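Local coordinates for protein Cow rumen GH26 endo-mannanase (Metagenome, PDB 6UEH) that probably hydrolyses internal beta-1,4-mannosidic linkages of galactomannan and related mannans as a family 26 endo-mannanase carrying a calcium-bound accessory domain, at residues A[13-27]-A[37-51]. Sequence-based numbering, arbitrary orientation.
With CA (calcium ion), chain B.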
ATOM      1  N   GLU A  13      21.642 -29.329   0.348  1.00 16.43           N
ATOM      2  CA  GLU A  13      20.989 -30.204  -0.609  1.00 16.17           C
ATOM      3  C   GLU A  13      19.584 -30.468  -0.087  1.00 14.86           C
ATOM      4  O   GLU A  13      19.415 -30.862   1.064  1.00 15.58           O
ATOM      5  CB  GLU A  13      21.767 -31.508  -0.790  1.00 15.45           C
ATOM      6  CG  GLU A  13      23.200 -31.318  -1.263  1.00 16.92           C
ATOM      7  CD  GLU A  13      23.291 -30.875  -2.712  1.00 17.91           C
ATOM      8  OE1 GLU A  13      22.282 -30.992  -3.437  1.00 17.24           O
ATOM      9  OE2 GLU A  13      24.374 -30.407  -3.129  1.00 18.76           O
ATOM     10  N   ALA A  14      18.575 -30.230  -0.916  1.00 14.46           N
ATOM     11  CA  ALA A  14      17.197 -30.358  -0.454  1.00 14.63           C
ATOM     12  C   ALA A  14      16.874 -31.804  -0.095  1.00 16.39           C
ATOM     13  O   ALA A  14      16.036 -32.061   0.769  1.00 15.70           O
ATOM     14  CB  ALA A  14      16.233 -29.841  -1.499  1.00 14.03           C
ATOM     15  N   GLU A  15      17.555 -32.745  -0.745  1.00 15.82           N
ATOM     16  CA  GLU A  15      17.352 -34.161  -0.455  1.00 16.42           C
ATOM     17  C   GLU A  15      17.809 -34.517   0.960  1.00 17.12           C
ATOM     18  O   GLU A  15      17.477 -35.585   1.474  1.00 17.28           O
ATOM     19  CB  GLU A  15      18.078 -35.041  -1.482  1.00 15.73           C
ATOM     20  CG  GLU A  15      19.587 -34.818  -1.587  1.00 17.26           C
ATOM     21  CD  GLU A  15      19.958 -33.793  -2.647  1.00 17.13           C
ATOM     22  OE1 GLU A  15      19.112 -32.935  -2.974  1.00 15.06           O
ATOM     23  OE2 GLU A  15      21.095 -33.854  -3.162  1.00 19.26           O
ATOM     24  N   ASP A  16      18.562 -33.619   1.591  1.00 17.32           N
ATOM     25  CA  ASP A  16      19.018 -33.836   2.961  1.00 18.88           C
ATOM     26  C   ASP A  16      18.068 -33.227   3.998  1.00 19.37           C
ATOM     27  O   ASP A  16      18.272 -33.390   5.202  1.00 19.77           O
ATOM     28  CB  ASP A  16      20.427 -33.269   3.151  1.00 20.01           C
ATOM     29  CG  ASP A  16      21.477 -34.037   2.367  1.00 21.57           C
ATOM     30  OD1 ASP A  16      21.226 -35.213   2.029  1.00 21.50           O
ATOM     31  OD2 ASP A  16      22.554 -33.466   2.093  1.00 22.07           O
ATOM     32  N   CYS A  17      17.033 -32.530   3.532  1.00 18.23           N
ATOM     33  CA  CYS A  17      16.055 -31.917   4.434  1.00 18.84           C
ATOM     34  C   CYS A  17      15.292 -32.958   5.238  1.00 20.13           C
ATOM     35  O   CYS A  17      15.134 -34.094   4.800  1.00 20.65           O
ATOM     36  CB  CYS A  17      15.053 -31.061   3.656  1.00 18.83           C
ATOM     37  SG  CYS A  17      15.711 -29.533   2.980  1.00 22.20           S
ATOM     38  N   ASP A  18      14.820 -32.562   6.415  1.00 21.92           N
ATOM     39  CA  ASP A  18      13.928 -33.407   7.195  1.00 26.49           C
ATOM     40  C   ASP A  18      12.648 -33.655   6.402  1.00 25.33           C
ATOM     41  O   ASP A  18      12.019 -32.713   5.923  1.00 21.34           O
ATOM     42  CB  ASP A  18      13.598 -32.767   8.546  1.00 26.29           C
ATOM     43  CG  ASP A  18      14.822 -32.586   9.428  1.00 32.11           C
ATOM     44  OD1 ASP A  18      15.802 -33.341   9.262  1.00 31.13           O
ATOM     45  OD2 ASP A  18      14.798 -31.689  10.297  1.00 34.93           O
ATOM     46  N   GLY A  19      12.276 -34.922   6.252  1.00 25.24           N
ATOM     47  CA  GLY A  19      11.050 -35.278   5.563  1.00 24.49           C
ATOM     48  C   GLY A  19      11.232 -35.556   4.083  1.00 21.43           C
ATOM     49  O   GLY A  19      10.284 -35.939   3.400  1.00 21.29           O
ATOM     50  N   ALA A  20      12.450 -35.363   3.585  1.00 19.60           N
ATOM     51  CA  ALA A  20      12.736 -35.556   2.167  1.00 17.57           C
ATOM     52  C   ALA A  20      12.895 -37.033   1.809  1.00 19.40           C
ATOM     53  O   ALA A  20      12.593 -37.441   0.688  1.00 20.37           O
ATOM     54  CB  ALA A  20      13.987 -34.783   1.770  1.00 15.97           C
ATOM     55  N   GLY A  21      13.370 -37.828   2.764  1.00 20.86           N
ATOM     56  CA  GLY A  21      13.635 -39.235   2.518  1.00 21.69           C
ATOM     57  C   GLY A  21      14.824 -39.435   1.594  1.00 20.61           C
ATOM     58  O   GLY A  21      15.704 -38.578   1.512  1.00 19.54           O
ATOM     59  N   GLU A  22      14.853 -40.564   0.894  1.00 21.67           N
ATOM     60  CA  GLU A  22      15.944 -40.850  -0.034  1.00 21.69           C
ATOM     61  C   GLU A  22      15.886 -39.928  -1.247  1.00 18.48           C
ATOM     62  O   GLU A  22      14.801 -39.558  -1.699  1.00 16.49           O
ATOM     63  CB  GLU A  22      15.909 -42.315  -0.475  1.00 26.10           C
ATOM     64  CG  GLU A  22      16.328 -43.288   0.616  1.00 31.54           C
ATOM     65  CD  GLU A  22      17.673 -42.933   1.224  1.00 34.61           C
ATOM     66  OE1 GLU A  22      17.690 -42.351   2.330  1.00 36.58           O
ATOM     67  OE2 GLU A  22      18.713 -43.233   0.600  1.00 35.94           O
ATOM     68  N   PRO A  23      17.060 -39.548  -1.776  1.00 17.77           N
ATOM     69  CA  PRO A  23      17.131 -38.634  -2.922  1.00 16.56           C
ATOM     70  C   PRO A  23      16.434 -39.185  -4.162  1.00 16.72           C
ATOM     71  O   PRO A  23      16.513 -40.384  -4.435  1.00 18.97           O
ATOM     72  CB  PRO A  23      18.641 -38.495  -3.172  1.00 14.80           C
ATOM     73  CG  PRO A  23      19.279 -38.864  -1.878  1.00 17.83           C
ATOM     74  CD  PRO A  23      18.399 -39.928  -1.293  1.00 18.94           C
ATOM     75  N   TRP A  24      15.755 -38.308  -4.894  1.00 15.02           N
ATOM     76  CA  TRP A  24      15.150 -38.657  -6.174  1.00 15.62           C
ATOM     77  C   TRP A  24      16.116 -38.329  -7.305  1.00 16.80           C
ATOM     78  O   TRP A  24      16.931 -37.418  -7.177  1.00 17.37           O
ATOM     79  CB  TRP A  24      13.836 -37.899  -6.384  1.00 14.63           C
ATOM     80  CG  TRP A  24      12.771 -38.208  -5.380  1.00 15.38           C
ATOM     81  CD1 TRP A  24      12.734 -37.818  -4.072  1.00 15.35           C
ATOM     82  CD2 TRP A  24      11.572 -38.957  -5.611  1.00 15.40           C
ATOM     83  NE1 TRP A  24      11.590 -38.288  -3.471  1.00 15.56           N
ATOM     84  CE2 TRP A  24      10.860 -38.989  -4.395  1.00 16.51           C
ATOM     85  CE3 TRP A  24      11.035 -39.607  -6.725  1.00 15.55           C
ATOM     86  CZ2 TRP A  24       9.637 -39.647  -4.264  1.00 18.94           C
ATOM     87  CZ3 TRP A  24       9.819 -40.257  -6.594  1.00 17.39           C
ATOM     88  CH2 TRP A  24       9.136 -40.274  -5.373  1.00 18.82           C
ATOM     89  N   THR A  25      16.026 -39.059  -8.411  1.00 16.05           N
ATOM     90  CA  THR A  25      16.846 -38.748  -9.577  1.00 16.59           C
ATOM     91  C   THR A  25      15.984 -38.455 -10.804  1.00 16.65           C
ATOM     92  O   THR A  25      16.489 -38.019 -11.834  1.00 18.26           O
ATOM     93  CB  THR A  25      17.830 -39.881  -9.894  1.00 17.41           C
ATOM     94  OG1 THR A  25      17.110 -41.103 -10.101  1.00 18.05           O
ATOM     95  CG2 THR A  25      18.809 -40.060  -8.739  1.00 16.24           C
ATOM     96  N   SER A  26      14.683 -38.701 -10.684  1.00 15.89           N
ATOM     97  CA  SER A  26      13.716 -38.272 -11.691  1.00 17.13           C
ATOM     98  C   SER A  26      12.324 -38.220 -11.073  1.00 18.24           C
ATOM     99  O   SER A  26      12.080 -38.829 -10.029  1.00 17.36           O
ATOM    100  CB  SER A  26      13.726 -39.207 -12.905  1.00 19.00           C
ATOM    101  OG  SER A  26      13.235 -40.491 -12.573  1.00 20.79           O
ATOM    102  N   VAL A  27      11.419 -37.474 -11.700  1.00 18.45           N
ATOM    103  CA  VAL A  27      10.028 -37.472 -11.271  1.00 18.64           C
ATOM    104  C   VAL A  27       9.389 -38.712 -11.874  1.00 20.44           C
ATOM    105  O   VAL A  27       8.710 -38.650 -12.903  1.00 21.29           O
ATOM    106  CB  VAL A  27       9.281 -36.195 -11.698  1.00 18.33           C
ATOM    107  CG1 VAL A  27       7.900 -36.142 -11.051  1.00 18.07           C
ATOM    108  CG2 VAL A  27      10.089 -34.967 -11.313  1.00 16.83           C
ATOM    109  N   SER A  37      22.592 -31.048  -8.213  1.00 18.50           N
ATOM    110  CA  SER A  37      23.739 -31.082  -7.323  1.00 20.47           C
ATOM    111  C   SER A  37      23.590 -32.252  -6.353  1.00 19.58           C
ATOM    112  O   SER A  37      22.476 -32.632  -6.001  1.00 17.38           O
ATOM    113  CB  SER A  37      23.870 -29.758  -6.564  1.00 21.45           C
ATOM    114  OG  SER A  37      24.996 -29.764  -5.708  1.00 23.86           O
ATOM    115  N   GLY A  38      24.709 -32.830  -5.934  1.00 22.59           N
ATOM    116  CA  GLY A  38      24.672 -33.936  -4.995  1.00 23.52           C
ATOM    117  C   GLY A  38      24.120 -35.217  -5.595  1.00 23.34           C
ATOM    118  O   GLY A  38      24.275 -35.472  -6.789  1.00 23.50           O
ATOM    119  N   LYS A  39      23.465 -36.023  -4.766  1.00 23.19           N
ATOM    120  CA  LYS A  39      23.015 -37.346  -5.184  1.00 24.85           C
ATOM    121  C   LYS A  39      21.664 -37.316  -5.892  1.00 21.98           C
ATOM    122  O   LYS A  39      21.251 -38.305  -6.496  1.00 22.72           O
ATOM    123  CB  LYS A  39      22.947 -38.284  -3.978  1.00 27.59           C
ATOM    124  CG  LYS A  39      24.297 -38.563  -3.338  1.00 33.07           C
ATOM    125  CD  LYS A  39      24.166 -39.507  -2.155  1.00 36.45           C
ATOM    126  CE  LYS A  39      25.529 -39.848  -1.571  1.00 41.31           C
ATOM    127  NZ  LYS A  39      25.418 -40.757  -0.395  1.00 44.06           N
ATOM    128  N   GLY A  40      20.974 -36.185  -5.815  1.00 22.57           N
ATOM    129  CA  GLY A  40      19.683 -36.055  -6.466  1.00 20.56           C
ATOM    130  C   GLY A  40      18.916 -34.825  -6.031  1.00 19.52           C
ATOM    131  O   GLY A  40      19.476 -33.736  -5.922  1.00 15.97           O
ATOM    132  N   PHE A  41      17.621 -34.995  -5.786  1.00 15.34           N
ATOM    133  CA  PHE A  41      16.795 -33.881  -5.342  1.00 15.05           C
ATOM    134  C   PHE A  41      15.642 -34.346  -4.460  1.00 15.95           C
ATOM    135  O   PHE A  41      15.376 -35.542  -4.343  1.00 16.36           O
ATOM    136  CB  PHE A  41      16.252 -33.102  -6.546  1.00 14.93           C
ATOM    137  CG  PHE A  41      15.406 -33.927  -7.483  1.00 15.38           C
ATOM    138  CD1 PHE A  41      14.033 -34.016  -7.305  1.00 15.34           C
ATOM    139  CD2 PHE A  41      15.984 -34.597  -8.551  1.00 16.19           C
ATOM    140  CE1 PHE A  41      13.255 -34.766  -8.167  1.00 16.89           C
ATOM    141  CE2 PHE A  41      15.209 -35.347  -9.420  1.00 17.50           C
ATOM    142  CZ  PHE A  41      13.843 -35.433  -9.228  1.00 17.87           C
ATOM    143  N   ALA A  42      14.971 -33.386  -3.834  1.00 15.99           N
ATOM    144  CA  ALA A  42      13.779 -33.671  -3.054  1.00 16.94           C
ATOM    145  C   ALA A  42      12.538 -33.480  -3.917  1.00 17.02           C
ATOM    146  O   ALA A  42      12.397 -32.463  -4.597  1.00 17.55           O
ATOM    147  CB  ALA A  42      13.717 -32.777  -1.817  1.00 16.09           C
ATOM    148  N   TYR A  43      11.652 -34.469  -3.904  1.00 17.12           N
ATOM    149  CA  TYR A  43      10.381 -34.366  -4.604  1.00 16.73           C
ATOM    150  C   TYR A  43       9.291 -34.103  -3.576  1.00 16.50           C
ATOM    151  O   TYR A  43       8.802 -35.023  -2.922  1.00 18.12           O
ATOM    152  CB  TYR A  43      10.086 -35.639  -5.403  1.00 16.11           C
ATOM    153  CG  TYR A  43       8.829 -35.589  -6.256  1.00 14.72           C
ATOM    154  CD1 TYR A  43       8.290 -34.378  -6.686  1.00 14.08           C
ATOM    155  CD2 TYR A  43       8.182 -36.761  -6.627  1.00 14.80           C
ATOM    156  CE1 TYR A  43       7.142 -34.344  -7.466  1.00 14.33           C
ATOM    157  CE2 TYR A  43       7.041 -36.737  -7.403  1.00 15.43           C
ATOM    158  CZ  TYR A  43       6.521 -35.530  -7.819  1.00 14.91           C
ATOM    159  OH  TYR A  43       5.382 -35.521  -8.591  1.00 13.74           O
ATOM    160  N   LEU A  44       8.943 -32.832  -3.419  1.00 15.91           N
ATOM    161  CA  LEU A  44       7.896 -32.415  -2.497  1.00 17.18           C
ATOM    162  C   LEU A  44       6.536 -32.778  -3.067  1.00 17.47           C
ATOM    163  O   LEU A  44       6.117 -32.195  -4.057  1.00 17.21           O
ATOM    164  CB  LEU A  44       7.984 -30.906  -2.246  1.00 18.29           C
ATOM    165  CG  LEU A  44       6.853 -30.204  -1.491  1.00 20.62           C
ATOM    166  CD1 LEU A  44       6.913 -30.523  -0.023  1.00 22.25           C
ATOM    167  CD2 LEU A  44       6.908 -28.696  -1.704  1.00 20.89           C
ATOM    168  N   THR A  45       5.848 -33.742  -2.461  1.00 17.72           N
ATOM    169  CA  THR A  45       4.522 -34.119  -2.946  1.00 18.26           C
ATOM    170  C   THR A  45       3.423 -33.621  -2.011  1.00 20.00           C
ATOM    171  O   THR A  45       2.972 -32.480  -2.138  1.00 20.94           O
ATOM    172  CB  THR A  45       4.388 -35.652  -3.132  1.00 19.44           C
ATOM    173  OG1 THR A  45       4.822 -36.329  -1.947  1.00 18.55           O
ATOM    174  CG2 THR A  45       5.226 -36.120  -4.322  1.00 19.45           C
ATOM    175  N   ASN A  46       2.992 -34.467  -1.079  1.00 15.62           N
ATOM    176  CA  ASN A  46       1.935 -34.088  -0.144  1.00 16.47           C
ATOM    177  C   ASN A  46       2.407 -34.023   1.309  1.00 17.30           C
ATOM    178  O   ASN A  46       1.598 -34.075   2.236  1.00 17.84           O
ATOM    179  CB  ASN A  46       0.747 -35.053  -0.255  1.00 18.00           C
ATOM    180  CG  ASN A  46       1.128 -36.494   0.038  1.00 20.49           C
ATOM    181  OD1 ASN A  46       2.288 -36.804   0.316  1.00 19.84           O
ATOM    182  ND2 ASN A  46       0.145 -37.384  -0.022  1.00 20.47           N
ATOM    183  N   ALA A  47       3.717 -33.908   1.502  1.00 15.87           N
ATOM    184  CA  ALA A  47       4.289 -33.801   2.840  1.00 17.83           C
ATOM    185  C   ALA A  47       5.459 -32.824   2.830  1.00 15.98           C
ATOM    186  O   ALA A  47       6.234 -32.800   1.878  1.00 14.75           O
ATOM    187  CB  ALA A  47       4.734 -35.163   3.342  1.00 17.25           C
ATOM    188  N   PRO A  48       5.596 -32.020   3.898  1.00 16.93           N
ATOM    189  CA  PRO A  48       6.606 -30.956   3.919  1.00 16.13           C
ATOM    190  C   PRO A  48       8.046 -31.456   4.009  1.00 16.00           C
ATOM    191  O   PRO A  48       8.303 -32.572   4.462  1.00 15.78           O
ATOM    192  CB  PRO A  48       6.244 -30.160   5.178  1.00 16.78           C
ATOM    193  CG  PRO A  48       5.594 -31.160   6.067  1.00 18.38           C
ATOM    194  CD  PRO A  48       4.816 -32.062   5.146  1.00 19.13           C
ATOM    195  N   ILE A  49       8.973 -30.618   3.561  1.00 14.51           N
ATOM    196  CA  ILE A  49      10.393 -30.831   3.801  1.00 15.81           C
ATOM    197  C   ILE A  49      10.913 -29.605   4.534  1.00 15.30           C
ATOM    198  O   ILE A  49      10.403 -28.499   4.337  1.00 14.42           O
ATOM    199  CB  ILE A  49      11.186 -31.060   2.499  1.00 17.51           C
ATOM    200  CG1 ILE A  49      11.092 -29.835   1.587  1.00 18.34           C
ATOM    201  CG2 ILE A  49      10.684 -32.312   1.782  1.00 18.30           C
ATOM    202  CD1 ILE A  49      11.916 -29.952   0.315  1.00 18.37           C
ATOM    203  N   SER A  50      11.913 -29.788   5.391  1.00 15.03           N
ATOM    204  CA  SER A  50      12.356 -28.678   6.222  1.00 14.78           C
ATOM    205  C   SER A  50      13.810 -28.773   6.665  1.00 14.93           C
ATOM    206  O   SER A  50      14.437 -29.827   6.581  1.00 14.52           O
ATOM    207  CB  SER A  50      11.458 -28.568   7.455  1.00 14.70           C
ATOM    208  OG  SER A  50      11.539 -29.743   8.244  1.00 17.11           O
ATOM    209  N   PHE A  51      14.328 -27.643   7.135  1.00 14.66           N
ATOM    210  CA  PHE A  51      15.658 -27.562   7.724  1.00 16.24           C
ATOM    211  C   PHE A  51      15.684 -26.416   8.724  1.00 16.15           C
ATOM    212  O   PHE A  51      14.791 -25.565   8.730  1.00 14.83           O
ATOM    213  CB  PHE A  51      16.730 -27.367   6.648  1.00 16.80           C
ATOM    214  CG  PHE A  51      16.621 -26.065   5.902  1.00 17.06           C
ATOM    215  CD1 PHE A  51      15.673 -25.897   4.903  1.00 16.23           C
ATOM    216  CD2 PHE A  51      17.485 -25.016   6.181  1.00 17.99           C
ATOM    217  CE1 PHE A  51      15.578 -24.703   4.208  1.00 16.62           C
ATOM    218  CE2 PHE A  51      17.394 -23.820   5.489  1.00 17.93           C
ATOM    219  CZ  PHE A  51      16.439 -23.661   4.503  1.00 16.35           C
TER
HETATM  220 CA    CA B 601      20.576 -31.960  -4.727  1.00 15.97          CA
HETATM  221  O   HOH W   1      23.023 -35.285  -2.189  1.00 20.58           O
HETATM  222  O   HOH W   2      13.749 -29.341  10.119  1.00 21.88           O
HETATM  223  O   HOH W   3       9.398 -31.201   7.502  1.00 26.20           O
HETATM  224  O   HOH W   4       9.581 -35.569   0.172  1.00 24.19           O
HETATM  225  O   HOH W   5       8.286 -34.893   2.477  1.00 32.89           O
HETATM  226  O   HOH W   6      11.736 -35.776  -1.422  1.00 15.61           O
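Trp24 lays one face of its indole against Tyr43. At the root of the side chain, Trp24 CB sits over one face of the Phe41 ring, 3.9 Å from its centroid, a CH-pi contact. With CG anti to the carbonyl carbon (chi1 -62°), the indole presents one face to Tyr43 CB, which stands 3.5 Å from the centroid of the five-membered ring of Trp24, almost on its normal; CG, CD2, NE1 and CE2 all lie against this carbon. CD1 reaches Phe41 O and Tyr43 N. Farther out, CE3, CZ2, CZ3 and CH2 meet Tyr43 CD2, where the Tyr43 ring turns its edge to the six-membered ring of Trp24 in a T-shaped stack, planes at 85°. With an alanine here, Tyr43 CB and the edge of its ring would probably lose the indole face they pack on, opening a gap beside strand 42-44. The backbones of Trp24 and Phe41 form an antiparallel hydrogen-bonded pair, Trp24 N to Phe41 O at 2.8 Å; Asp18 and Ser50 pair likewise. Val27 CG1 packs 3.6 Å from Tyr43 CZ. Calcium ties Glu13 (OE1) and Glu15 (both carboxylate oxygens) to the Ser37 and Gly40 carbonyls before strand 42-44; Asp126 completes the site. Glu13 OE2, through its syn lone pair, accepts from Ser37 OG at 2.7 Å, which helps fix the carboxylate. This calcium-bound loop packing is characteristic of the CBM6-type beta-sandwich, here the accessory domain.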